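Local coordinates for 3-oxoacyl-[acyl-carrier-protein] reductase (Sinorhizobium meliloti, PDB 3U9L) that probably reduces 3-oxoacyl-[acyl-carrier-protein] substrates with NADPH, as a member of the short-chain dehydrogenase/reductase family, at residues 138-143 and 182-187. Numbering follows the deposited sequence.
Sequences HGLLIW and GIETSI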
loop_
_atom_site.group_PDB
_atom_site.type_symbol
_atom_site.label_atom_id
_atom_site.label_comp_id
_atom_site.label_asym_id
_atom_site.label_seq_id
_atom_site.Cartn_x
_atom_site.Cartn_y
_atom_site.Cartn_z
ATOM N N HIS A 138 -8.309 -26.369 4.142
ATOM C CA HIS A 138 -6.933 -26.604 4.506
ATOM C C HIS A 138 -6.075 -25.958 3.409
ATOM O O HIS A 138 -6.529 -25.866 2.270
ATOM C CB HIS A 138 -6.673 -28.110 4.499
ATOM C CG HIS A 138 -5.505 -28.535 5.311
ATOM N ND1 HIS A 138 -4.288 -28.907 4.747
ATOM C CD2 HIS A 138 -5.346 -28.683 6.659
ATOM C CE1 HIS A 138 -3.446 -29.260 5.707
ATOM N NE2 HIS A 138 -4.068 -29.133 6.880
ATOM N N GLY A 139 -4.852 -25.544 3.727
ATOM C CA GLY A 139 -3.986 -24.955 2.693
ATOM C C GLY A 139 -3.081 -23.893 3.326
ATOM O O GLY A 139 -3.309 -23.487 4.475
ATOM N N LEU A 140 -2.084 -23.425 2.590
ATOM C CA LEU A 140 -1.157 -22.417 3.119
ATOM C C LEU A 140 -0.909 -21.436 2.048
ATOM O O LEU A 140 -0.572 -21.848 0.916
ATOM C CB LEU A 140 0.164 -23.048 3.516
ATOM C CG LEU A 140 1.386 -22.180 3.917
ATOM C CD1 LEU A 140 1.164 -21.412 5.259
ATOM C CD2 LEU A 140 2.611 -23.089 4.030
ATOM N N LEU A 141 -1.123 -20.147 2.369
ATOM C CA LEU A 141 -0.717 -19.045 1.515
ATOM C C LEU A 141 0.587 -18.513 2.045
ATOM O O LEU A 141 0.729 -18.218 3.263
ATOM C CB LEU A 141 -1.748 -17.889 1.542
ATOM C CG LEU A 141 -2.795 -17.859 0.452
ATOM C CD1 LEU A 141 -3.481 -19.272 0.512
ATOM C CD2 LEU A 141 -3.783 -16.775 0.726
ATOM N N ILE A 142 1.541 -18.357 1.141
ATOM C CA ILE A 142 2.789 -17.703 1.496
ATOM C C ILE A 142 2.909 -16.489 0.601
ATOM O O ILE A 142 2.799 -16.585 -0.632
ATOM C CB ILE A 142 4.018 -18.683 1.276
ATOM C CG1 ILE A 142 3.869 -19.955 2.118
ATOM C CG2 ILE A 142 5.340 -18.005 1.550
ATOM C CD1 ILE A 142 5.044 -20.917 1.995
ATOM N N TRP A 143 3.173 -15.332 1.195
ATOM C CA TRP A 143 3.323 -14.124 0.394
ATOM C C TRP A 143 4.773 -13.700 0.511
ATOM O O TRP A 143 5.350 -13.743 1.608
ATOM C CB TRP A 143 2.424 -13.026 0.991
ATOM C CG TRP A 143 0.934 -13.348 1.039
ATOM C CD1 TRP A 143 0.292 -14.233 1.904
ATOM C CD2 TRP A 143 -0.090 -12.766 0.230
ATOM N NE1 TRP A 143 -1.094 -14.218 1.667
ATOM C CE2 TRP A 143 -1.347 -13.322 0.661
ATOM C CE3 TRP A 143 -0.087 -11.816 -0.804
ATOM C CZ2 TRP A 143 -2.555 -12.959 0.063
ATOM C CZ3 TRP A 143 -1.283 -11.434 -1.351
ATOM C CH2 TRP A 143 -2.495 -12.014 -0.941
ATOM N N GLY A 182 -9.862 -22.686 7.798
ATOM C CA GLY A 182 -8.735 -23.567 7.969
ATOM C C GLY A 182 -7.440 -23.244 7.193
ATOM O O GLY A 182 -6.487 -24.048 7.214
ATOM N N ILE A 183 -7.409 -22.106 6.490
ATOM C CA ILE A 183 -6.275 -21.741 5.655
ATOM C C ILE A 183 -5.229 -20.902 6.424
ATOM O O ILE A 183 -5.552 -19.908 7.066
ATOM C CB ILE A 183 -6.720 -21.082 4.354
ATOM C CG1 ILE A 183 -7.482 -22.128 3.513
ATOM C CG2 ILE A 183 -5.532 -20.523 3.535
ATOM C CD1 ILE A 183 -8.341 -21.421 2.429
ATOM N N GLU A 184 -3.997 -21.368 6.370
ATOM C CA GLU A 184 -2.898 -20.783 7.107
ATOM C C GLU A 184 -2.197 -19.739 6.231
ATOM O O GLU A 184 -2.263 -19.815 5.004
ATOM C CB GLU A 184 -1.909 -21.882 7.472
ATOM C CG GLU A 184 -1.114 -21.586 8.748
ATOM C CD GLU A 184 -0.434 -22.847 9.345
ATOM O OE1 GLU A 184 -0.769 -23.969 8.831
ATOM O OE2 GLU A 184 0.399 -22.683 10.322
ATOM N N THR A 185 -1.491 -18.808 6.863
ATOM C CA THR A 185 -0.748 -17.773 6.155
ATOM C C THR A 185 0.641 -17.632 6.746
ATOM O O THR A 185 0.816 -17.633 7.985
ATOM C CB THR A 185 -1.405 -16.406 6.315
ATOM O OG1 THR A 185 -2.680 -16.407 5.657
ATOM C CG2 THR A 185 -0.538 -15.309 5.662
ATOM N N SER A 186 1.627 -17.467 5.877
ATOM C CA SER A 186 2.947 -17.122 6.324
ATOM C C SER A 186 3.517 -16.075 5.341
ATOM O O SER A 186 3.352 -16.202 4.106
ATOM C CB SER A 186 3.797 -18.413 6.455
ATOM O OG SER A 186 5.115 -18.044 6.831
ATOM N N ILE A 187 4.137 -15.010 5.872
ATOM C CA ILE A 187 4.600 -13.933 5.053
ATOM C C ILE A 187 6.134 -13.864 5.169
ATOM O O ILE A 187 6.699 -13.784 6.253
ATOM C CB ILE A 187 4.031 -12.568 5.481
ATOM C CG1 ILE A 187 2.475 -12.585 5.435
ATOM C CG2 ILE A 187 4.625 -11.478 4.561
ATOM C CD1 ILE A 187 1.687 -11.346 5.939
HETATM O O HOH W 1 -4.316 -25.557 6.814
HETATM O O HOH W 2 -3.098 -14.550 3.606
#
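G139, L141 and W143 trade backbone hydrogen bonds with E184 and S186, joining 139-143 to 183-187 as parallel strands of a Rossmann-type sheet. E184 N gives to G139 O (2.9 Å) and L141 N to E184 O, after which S186 N reaches L141 O and W143 N meets S186 O (3.0 Å). Weaker CA-H...O contacts reinforce the pairing, among them I142 CA to S186 O at 3.1 Å. Between G139 and G182, a water takes the N-H of G139 and its oxygen sits 2.7 Å from G182 O. A second water accepts from W143 NE1 (2.8 Å) and donates to T185 OG1, tying the indole nitrogen to the neighbouring strand.

Apolar contacts flank these bonds. On the face of L141, W143, I183, T185 and I187, L141 CD1 crosses to I183 CG2 at 3.9 Å, while T185 CG2 approaches W143 CD1 at 4.0 Å. CG1 of I183 stands beside the backbone N (chi1 -66°), which leaves CG2 anti to that N and also next to G139 O. An alanine at I183 is likely to leave L141 CD1 without its methyl partner across the strands and open a gap there. On the face of L140, I142, E184 and S186, L140 CD1 lies 3.8 Å from E184 CB; the E184 carboxylate forms a salt bridge with R259, and S186 OG is hydrogen-bonded to P260 O.

Helix 158-179 links the two strands in a beta-alpha-beta crossover and packs on the face of L141, W143, T185 and I187, as helix 108-136 does on L141 and W143. Helix 242-252 covers I142 and S186 on the other face, and strand 90-93 pairs with the far edge of 139-144.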